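Local structure of Pbp related beta-lactamase (Pyrococcus abyssi, 2QMI) at residues A[86-91]-A[169-174]; A[386-391]-A[401-406]. The protein probably acts as a serine peptidase of the penicillin-binding protein and beta-lactamase superfamily, assembling into an octamer that forms a self-compartmentalizing protease. One frame throughout, in Å; residues are numbered along the deposited sequence.

Interaction 1 (A[86-91]-A[169-174])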
ATOM      1  N   LYS A  86      31.919  44.235  25.116  1.00 28.21           N
ATOM      2  CA  LYS A  86      32.631  45.441  24.704  1.00 28.38           C
ATOM      3  C   LYS A  86      32.503  45.691  23.199  1.00 27.92           C
ATOM      4  O   LYS A  86      32.702  46.812  22.734  1.00 28.52           O
ATOM      5  CB  LYS A  86      34.112  45.339  25.069  1.00 29.06           C
ATOM      6  CG  LYS A  86      35.000  46.246  24.224  1.00 30.17           C
ATOM      7  CD  LYS A  86      36.458  46.231  24.668  1.00 32.36           C
ATOM      8  CE  LYS A  86      36.657  47.085  25.906  1.00 33.69           C
ATOM      9  NZ  LYS A  86      38.103  47.369  26.124  1.00 35.28           N
ATOM     10  N   PHE A  87      32.157  44.652  22.445  1.00 27.44           N
ATOM     11  CA  PHE A  87      32.050  44.763  20.987  1.00 26.20           C
ATOM     12  C   PHE A  87      30.679  44.398  20.424  1.00 26.61           C
ATOM     13  O   PHE A  87      30.341  44.786  19.300  1.00 26.68           O
ATOM     14  CB  PHE A  87      33.088  43.850  20.333  1.00 25.13           C
ATOM     15  CG  PHE A  87      34.450  43.942  20.950  1.00 24.85           C
ATOM     16  CD1 PHE A  87      35.322  44.964  20.598  1.00 25.13           C
ATOM     17  CD2 PHE A  87      34.853  43.018  21.907  1.00 25.90           C
ATOM     18  CE1 PHE A  87      36.577  45.069  21.188  1.00 24.49           C
ATOM     19  CE2 PHE A  87      36.112  43.115  22.510  1.00 25.89           C
ATOM     20  CZ  PHE A  87      36.973  44.144  22.147  1.00 25.10           C
ATOM     21  N   VAL A  88      29.896  43.641  21.187  1.00 26.06           N
ATOM     22  CA  VAL A  88      28.589  43.214  20.711  1.00 25.18           C
ATOM     23  C   VAL A  88      27.486  43.565  21.689  1.00 25.89           C
ATOM     24  O   VAL A  88      27.614  43.338  22.893  1.00 26.23           O
ATOM     25  CB  VAL A  88      28.570  41.681  20.451  1.00 25.30           C
ATOM     26  CG1 VAL A  88      27.244  41.267  19.822  1.00 22.76           C
ATOM     27  CG2 VAL A  88      29.743  41.291  19.548  1.00 23.44           C
ATOM     28  N   ASN A  89      26.403  44.130  21.166  1.00 26.71           N
ATOM     29  CA  ASN A  89      25.267  44.499  22.001  1.00 27.51           C
ATOM     30  C   ASN A  89      24.411  43.266  22.251  1.00 27.07           C
ATOM     31  O   ASN A  89      23.360  43.082  21.639  1.00 27.72           O
ATOM     32  CB  ASN A  89      24.430  45.600  21.335  1.00 27.39           C
ATOM     33  CG  ASN A  89      23.181  45.942  22.133  1.00 28.52           C
ATOM     34  OD1 ASN A  89      23.155  45.807  23.360  1.00 28.42           O
ATOM     35  ND2 ASN A  89      22.142  46.393  21.441  1.00 28.74           N
ATOM     36  N   ILE A  90      24.893  42.411  23.139  1.00 26.68           N
ATOM     37  CA  ILE A  90      24.192  41.194  23.510  1.00 24.96           C
ATOM     38  C   ILE A  90      24.584  40.936  24.954  1.00 25.67           C
ATOM     39  O   ILE A  90      25.624  41.411  25.409  1.00 25.05           O
ATOM     40  CB  ILE A  90      24.614  39.997  22.631  1.00 25.66           C
ATOM     41  CG1 ILE A  90      23.728  38.784  22.947  1.00 26.47           C
ATOM     42  CG2 ILE A  90      26.074  39.671  22.846  1.00 23.34           C
ATOM     43  CD1 ILE A  90      24.009  37.576  22.090  1.00 26.91           C
ATOM     44  N   LYS A  91      23.743  40.206  25.675  1.00 25.47           N
ATOM     45  CA  LYS A  91      24.016  39.905  27.067  1.00 25.99           C
ATOM     46  C   LYS A  91      24.756  38.563  27.175  1.00 25.78           C
ATOM     47  O   LYS A  91      24.221  37.519  26.794  1.00 24.82           O
ATOM     48  CB  LYS A  91      22.695  39.867  27.843  1.00 27.99           C
ATOM     49  CG  LYS A  91      22.833  40.207  29.315  1.00 30.77           C
ATOM     50  CD  LYS A  91      21.481  40.172  30.036  1.00 34.17           C
ATOM     51  CE  LYS A  91      20.509  41.209  29.477  1.00 35.14           C
ATOM     52  NZ  LYS A  91      19.236  41.239  30.269  1.00 37.25           N
ATOM     53  N   GLY A 169      33.125  36.724  14.455  1.00 20.56           N
ATOM     54  CA  GLY A 169      33.078  37.375  13.156  1.00 22.11           C
ATOM     55  C   GLY A 169      32.599  38.815  13.288  1.00 23.44           C
ATOM     56  O   GLY A 169      33.052  39.708  12.566  1.00 24.03           O
ATOM     57  N   LYS A 170      31.679  39.041  14.222  1.00 22.43           N
ATOM     58  CA  LYS A 170      31.126  40.367  14.469  1.00 22.97           C
ATOM     59  C   LYS A 170      32.149  41.236  15.203  1.00 23.35           C
ATOM     60  O   LYS A 170      32.233  42.441  14.980  1.00 22.11           O
ATOM     61  CB  LYS A 170      29.840  40.248  15.298  1.00 24.74           C
ATOM     62  CG  LYS A 170      29.109  41.571  15.520  1.00 26.55           C
ATOM     63  CD  LYS A 170      28.877  42.286  14.200  1.00 28.97           C
ATOM     64  CE  LYS A 170      28.048  41.446  13.249  1.00 31.29           C
ATOM     65  NZ  LYS A 170      28.025  42.052  11.876  1.00 34.59           N
ATOM     66  N   ILE A 171      32.918  40.616  16.092  1.00 23.10           N
ATOM     67  CA  ILE A 171      33.947  41.331  16.833  1.00 23.01           C
ATOM     68  C   ILE A 171      34.996  41.835  15.838  1.00 24.27           C
ATOM     69  O   ILE A 171      35.505  42.953  15.960  1.00 23.81           O
ATOM     70  CB  ILE A 171      34.602  40.409  17.883  1.00 21.54           C
ATOM     71  CG1 ILE A 171      33.604  40.152  19.013  1.00 20.62           C
ATOM     72  CG2 ILE A 171      35.876  41.035  18.418  1.00 21.80           C
ATOM     73  CD1 ILE A 171      34.109  39.269  20.113  1.00 20.34           C
ATOM     74  N   ILE A 172      35.296  41.011  14.841  1.00 24.38           N
ATOM     75  CA  ILE A 172      36.267  41.376  13.819  1.00 24.48           C
ATOM     76  C   ILE A 172      35.806  42.610  13.053  1.00 24.74           C
ATOM     77  O   ILE A 172      36.598  43.509  12.777  1.00 25.80           O
ATOM     78  CB  ILE A 172      36.490  40.206  12.846  1.00 24.21           C
ATOM     79  CG1 ILE A 172      37.314  39.122  13.552  1.00 23.73           C
ATOM     80  CG2 ILE A 172      37.145  40.697  11.560  1.00 23.43           C
ATOM     81  CD1 ILE A 172      37.555  37.870  12.722  1.00 22.79           C
ATOM     82  N   GLU A 173      34.522  42.664  12.718  1.00 24.79           N
ATOM     83  CA  GLU A 173      33.998  43.810  11.987  1.00 25.17           C
ATOM     84  C   GLU A 173      33.991  45.037  12.899  1.00 25.21           C
ATOM     85  O   GLU A 173      34.346  46.141  12.483  1.00 23.79           O
ATOM     86  CB  GLU A 173      32.577  43.527  11.488  1.00 25.54           C
ATOM     87  CG  GLU A 173      32.432  42.222  10.712  1.00 27.52           C
ATOM     88  CD  GLU A 173      31.118  42.135   9.956  1.00 27.56           C
ATOM     89  OE1 GLU A 173      30.082  42.561  10.511  1.00 29.18           O
ATOM     90  OE2 GLU A 173      31.119  41.635   8.811  1.00 27.43           O
ATOM     91  N   LYS A 174      33.582  44.829  14.146  1.00 24.17           N
ATOM     92  CA  LYS A 174      33.523  45.908  15.116  1.00 25.50           C
ATOM     93  C   LYS A 174      34.888  46.575  15.278  1.00 26.02           C
ATOM     94  O   LYS A 174      34.994  47.802  15.306  1.00 26.76           O
ATOM     95  CB  LYS A 174      33.050  45.368  16.471  1.00 27.36           C
ATOM     96  CG  LYS A 174      33.143  46.380  17.615  1.00 27.74           C
ATOM     97  CD  LYS A 174      32.186  47.548  17.408  1.00 28.86           C
ATOM     98  CE  LYS A 174      32.374  48.611  18.476  1.00 29.18           C
ATOM     99  NZ  LYS A 174      31.440  49.755  18.263  1.00 30.37           N
TER

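Interaction 2 (A[386-391]-A[401-406])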
ATOM      1  N   ASP A 386      29.888   2.240  15.391  1.00 32.78           N
ATOM      2  CA  ASP A 386      30.640   1.581  16.455  1.00 31.93           C
ATOM      3  C   ASP A 386      29.854   0.511  17.221  1.00 31.07           C
ATOM      4  O   ASP A 386      30.410  -0.169  18.084  1.00 29.41           O
ATOM      5  CB  ASP A 386      31.121   2.646  17.440  1.00 35.06           C
ATOM      6  CG  ASP A 386      32.350   2.219  18.201  1.00 38.18           C
ATOM      7  OD1 ASP A 386      32.285   1.183  18.903  1.00 39.97           O
ATOM      8  OD2 ASP A 386      33.386   2.918  18.096  1.00 39.29           O
ATOM      9  N   VAL A 387      28.572   0.351  16.905  1.00 28.70           N
ATOM     10  CA  VAL A 387      27.748  -0.617  17.620  1.00 27.78           C
ATOM     11  C   VAL A 387      27.365  -1.835  16.803  1.00 26.70           C
ATOM     12  O   VAL A 387      27.177  -1.759  15.587  1.00 26.84           O
ATOM     13  CB  VAL A 387      26.462   0.063  18.170  1.00 27.56           C
ATOM     14  CG1 VAL A 387      25.503  -0.971  18.732  1.00 27.22           C
ATOM     15  CG2 VAL A 387      26.846   1.067  19.260  1.00 27.64           C
ATOM     16  N   VAL A 388      27.268  -2.970  17.484  1.00 25.42           N
ATOM     17  CA  VAL A 388      26.897  -4.216  16.834  1.00 25.86           C
ATOM     18  C   VAL A 388      25.504  -4.589  17.312  1.00 25.70           C
ATOM     19  O   VAL A 388      25.253  -4.661  18.513  1.00 25.58           O
ATOM     20  CB  VAL A 388      27.872  -5.355  17.203  1.00 26.10           C
ATOM     21  CG1 VAL A 388      27.482  -6.636  16.461  1.00 24.76           C
ATOM     22  CG2 VAL A 388      29.305  -4.943  16.868  1.00 24.51           C
ATOM     23  N   TYR A 389      24.595  -4.818  16.370  1.00 26.57           N
ATOM     24  CA  TYR A 389      23.228  -5.173  16.719  1.00 26.78           C
ATOM     25  C   TYR A 389      22.913  -6.623  16.403  1.00 27.38           C
ATOM     26  O   TYR A 389      23.192  -7.100  15.305  1.00 27.37           O
ATOM     27  CB  TYR A 389      22.228  -4.284  15.976  1.00 27.47           C
ATOM     28  CG  TYR A 389      22.170  -2.846  16.457  1.00 28.99           C
ATOM     29  CD1 TYR A 389      22.863  -1.828  15.790  1.00 28.85           C
ATOM     30  CD2 TYR A 389      21.405  -2.501  17.573  1.00 29.22           C
ATOM     31  CE1 TYR A 389      22.790  -0.496  16.228  1.00 29.31           C
ATOM     32  CE2 TYR A 389      21.328  -1.185  18.017  1.00 30.33           C
ATOM     33  CZ  TYR A 389      22.019  -0.187  17.345  1.00 29.52           C
ATOM     34  OH  TYR A 389      21.933   1.106  17.810  1.00 29.19           O
ATOM     35  N   LEU A 390      22.331  -7.320  17.374  1.00 27.59           N
ATOM     36  CA  LEU A 390      21.939  -8.713  17.194  1.00 28.04           C
ATOM     37  C   LEU A 390      20.413  -8.781  17.238  1.00 29.09           C
ATOM     38  O   LEU A 390      19.805  -8.488  18.268  1.00 30.02           O
ATOM     39  CB  LEU A 390      22.534  -9.576  18.306  1.00 27.34           C
ATOM     40  CG  LEU A 390      22.167 -11.060  18.286  1.00 26.52           C
ATOM     41  CD1 LEU A 390      22.495 -11.661  16.923  1.00 24.94           C
ATOM     42  CD2 LEU A 390      22.934 -11.774  19.385  1.00 26.19           C
ATOM     43  N   ARG A 391      19.791  -9.156  16.123  1.00 29.26           N
ATOM     44  CA  ARG A 391      18.333  -9.238  16.074  1.00 30.79           C
ATOM     45  C   ARG A 391      17.818 -10.632  15.717  1.00 30.48           C
ATOM     46  O   ARG A 391      18.497 -11.413  15.047  1.00 30.41           O
ATOM     47  CB  ARG A 391      17.776  -8.226  15.067  1.00 31.76           C
ATOM     48  CG  ARG A 391      16.271  -7.996  15.211  1.00 34.30           C
ATOM     49  CD  ARG A 391      15.657  -7.431  13.938  1.00 34.65           C
ATOM     50  NE  ARG A 391      15.873  -8.346  12.821  1.00 36.16           N
ATOM     51  CZ  ARG A 391      15.334  -8.198  11.612  1.00 37.04           C
ATOM     52  NH1 ARG A 391      14.537  -7.163  11.359  1.00 37.61           N
ATOM     53  NH2 ARG A 391      15.593  -9.086  10.655  1.00 36.79           N
ATOM     54  N   ILE A 401      19.074  -6.362  20.134  1.00 32.01           N
ATOM     55  CA  ILE A 401      20.002  -6.107  21.236  1.00 30.38           C
ATOM     56  C   ILE A 401      21.197  -5.255  20.793  1.00 30.58           C
ATOM     57  O   ILE A 401      21.769  -5.482  19.718  1.00 29.80           O
ATOM     58  CB  ILE A 401      20.583  -7.428  21.792  1.00 29.88           C
ATOM     59  CG1 ILE A 401      19.472  -8.282  22.394  1.00 30.27           C
ATOM     60  CG2 ILE A 401      21.663  -7.139  22.827  1.00 29.47           C
ATOM     61  CD1 ILE A 401      19.961  -9.615  22.932  1.00 29.45           C
ATOM     62  N   PRO A 402      21.588  -4.259  21.617  1.00 29.43           N
ATOM     63  CA  PRO A 402      22.725  -3.383  21.315  1.00 27.92           C
ATOM     64  C   PRO A 402      23.989  -3.935  21.966  1.00 26.67           C
ATOM     65  O   PRO A 402      24.016  -4.145  23.177  1.00 27.59           O
ATOM     66  CB  PRO A 402      22.304  -2.054  21.929  1.00 28.59           C
ATOM     67  CG  PRO A 402      21.602  -2.504  23.177  1.00 29.74           C
ATOM     68  CD  PRO A 402      20.752  -3.676  22.688  1.00 28.84           C
ATOM     69  N   LEU A 403      25.028  -4.176  21.169  1.00 25.88           N
ATOM     70  CA  LEU A 403      26.288  -4.707  21.696  1.00 25.34           C
ATOM     71  C   LEU A 403      27.464  -3.734  21.571  1.00 25.25           C
ATOM     72  O   LEU A 403      27.721  -3.175  20.498  1.00 24.67           O
ATOM     73  CB  LEU A 403      26.649  -6.014  20.987  1.00 25.17           C
ATOM     74  CG  LEU A 403      25.679  -7.194  21.087  1.00 25.87           C
ATOM     75  CD1 LEU A 403      26.265  -8.368  20.317  1.00 27.13           C
ATOM     76  CD2 LEU A 403      25.447  -7.580  22.542  1.00 25.36           C
ATOM     77  N   PHE A 404      28.181  -3.545  22.673  1.00 24.42           N
ATOM     78  CA  PHE A 404      29.328  -2.645  22.706  1.00 24.55           C
ATOM     79  C   PHE A 404      30.638  -3.419  22.727  1.00 24.64           C
ATOM     80  O   PHE A 404      30.905  -4.162  23.669  1.00 25.64           O
ATOM     81  CB  PHE A 404      29.263  -1.762  23.956  1.00 25.59           C
ATOM     82  CG  PHE A 404      28.240  -0.662  23.884  1.00 26.04           C
ATOM     83  CD1 PHE A 404      27.121  -0.776  23.066  1.00 26.79           C
ATOM     84  CD2 PHE A 404      28.383   0.476  24.671  1.00 26.29           C
ATOM     85  CE1 PHE A 404      26.155   0.227  23.033  1.00 27.13           C
ATOM     86  CE2 PHE A 404      27.426   1.485  24.648  1.00 26.90           C
ATOM     87  CZ  PHE A 404      26.309   1.361  23.828  1.00 27.38           C
ATOM     88  N   PRO A 405      31.477  -3.257  21.691  1.00 25.26           N
ATOM     89  CA  PRO A 405      32.753  -3.974  21.665  1.00 26.59           C
ATOM     90  C   PRO A 405      33.653  -3.518  22.805  1.00 28.18           C
ATOM     91  O   PRO A 405      33.904  -2.325  22.960  1.00 29.82           O
ATOM     92  CB  PRO A 405      33.322  -3.609  20.295  1.00 25.29           C
ATOM     93  CG  PRO A 405      32.101  -3.431  19.465  1.00 24.47           C
ATOM     94  CD  PRO A 405      31.215  -2.625  20.386  1.00 25.10           C
ATOM     95  N   GLU A 406      34.125  -4.471  23.605  1.00 30.27           N
ATOM     96  CA  GLU A 406      34.996  -4.180  24.737  1.00 29.99           C
ATOM     97  C   GLU A 406      36.371  -4.732  24.425  1.00 30.17           C
ATOM     98  O   GLU A 406      37.352  -4.370  25.071  1.00 30.46           O
ATOM     99  CB  GLU A 406      34.463  -4.845  26.010  1.00 31.95           C
ATOM    100  CG  GLU A 406      35.354  -4.689  27.243  1.00 33.70           C
ATOM    101  CD  GLU A 406      35.006  -5.693  28.347  1.00 35.63           C
ATOM    102  OE1 GLU A 406      33.904  -5.589  28.938  1.00 37.13           O
ATOM    103  OE2 GLU A 406      35.833  -6.599  28.623  1.00 36.73           O
TER

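Interaction 1 (A[86-91]-A[169-174])
Phe-87 does most of the work here, lying between its own neighbour Lys-86 and one flank of the helix that carries Ile-171 and Lys-174. The apolar contacts come first. The methyl CG2 of Ile-171 sits over one face of the Phe-87 ring, displaced toward the rim and 4.1 Å above the plane. On the opposite face the CG methylene of Lys-86 lies 3.5 Å above the ring centre, so the ring is sandwiched between an isoleucine methyl and a lysine chain. At the base of the side chain, CB of Phe-87 meets CG1 of Ile-171 at 4.0 Å. Val-88 extends the patch along the helix: its CG2 touches both CG1 of Ile-171 and, at 4.1 Å, CG of Lys-170.

The lysines of the helix contribute methylenes rather than charges. Lys-174 approaches the Phe-87 ring at its edge, in the ring plane, with CG 4.0 Å from Phe-87 CD1. The closest side-chain approach is from the same CG to Phe-87 CB, 3.7 Å. With CG anti to the backbone N (chi1 172°) and a bend at chi2, the lysine chain runs across the phenylalanine at about a right angle, and CG also lies 3.6 Å from Phe-87 O.

No hydrogen bond joins the two segments. The polar pairing runs along the helix instead: the Lys-170 chain, bent at chi2 and chi3, curls away from Val-88 and brings NZ into a short salt bridge with OE1 of Glu-173 (2.5 Å), and NZ makes a second with Glu-137.

This is plain packing within the beta-lactamase family region: the loop between helices 61-74 and 101-105 lies against helix 162-176. Leu-78 touches both Phe-87 and Ile-171, while Ile-172 packs against helix 61-74 and helix 180-189.

Interaction 2 (A[386-391]-A[401-406])
Val-388 and Leu-403 face each other as a hydrogen-bonded antiparallel pair, their CB atoms 4.0 Å apart. Leu-403 N reaches Val-388 O at 2.7 Å, while the return bond from Val-388 N to Leu-403 O is straighter (173°). Leu-390 and Ile-401 form the next such pair, with Leu-390 N 3.0 Å from Ile-401 O. The face carrying Val-388, Leu-390, Ile-401 and Leu-403 is the tightly packed one: Val-388, Leu-390 and Leu-403 are buried, and Leu-390 also packs on Leu-437 of strand 434-439. At the end of the pairing, Pro-405 CG meets Val-388 CG2 at 4.1 Å.

On the other face Tyr-389 and Pro-402 bury much less of each other, and Tyr-389 is partly exposed. CE2 of Tyr-389 lies 4.1 Å from CB of Pro-402, and the ring takes CG1 of Val-387 over one face. Val-387 CG2 touches Phe-404 CE1 at 3.9 Å; the Phe-404 ring stacks on Phe-404 of a neighbouring subunit, where Tyr-389 also meets Pro-402 of that chain. Beyond the paired residues, Arg-391 and Glu-406 end in exposed side chains.

This is an antiparallel beta hairpin in the closed eight-stranded up-and-down barrel of the octamerisation domain, here with one face at a subunit interface.

Interaction 1 and interaction 2 lie on opposite sides of the chain's centre, their own centres 47 Å apart and their nearest atoms about 34 Å apart, so neither touches the other. They also follow one another in sequence: 86-91 and 169-174 meet within the beta-lactamase-like part, 386-391 and 401-406 within the octamerisation barrel. The first joins a loop to a helix in the part expected to hold the catalytic machinery, where Ser-59 and Lys-62 fit an SxxK pattern that probably marks the active site. The second lies at a subunit interface, consistent with a part in octamer assembly: only there does another subunit reach the contact.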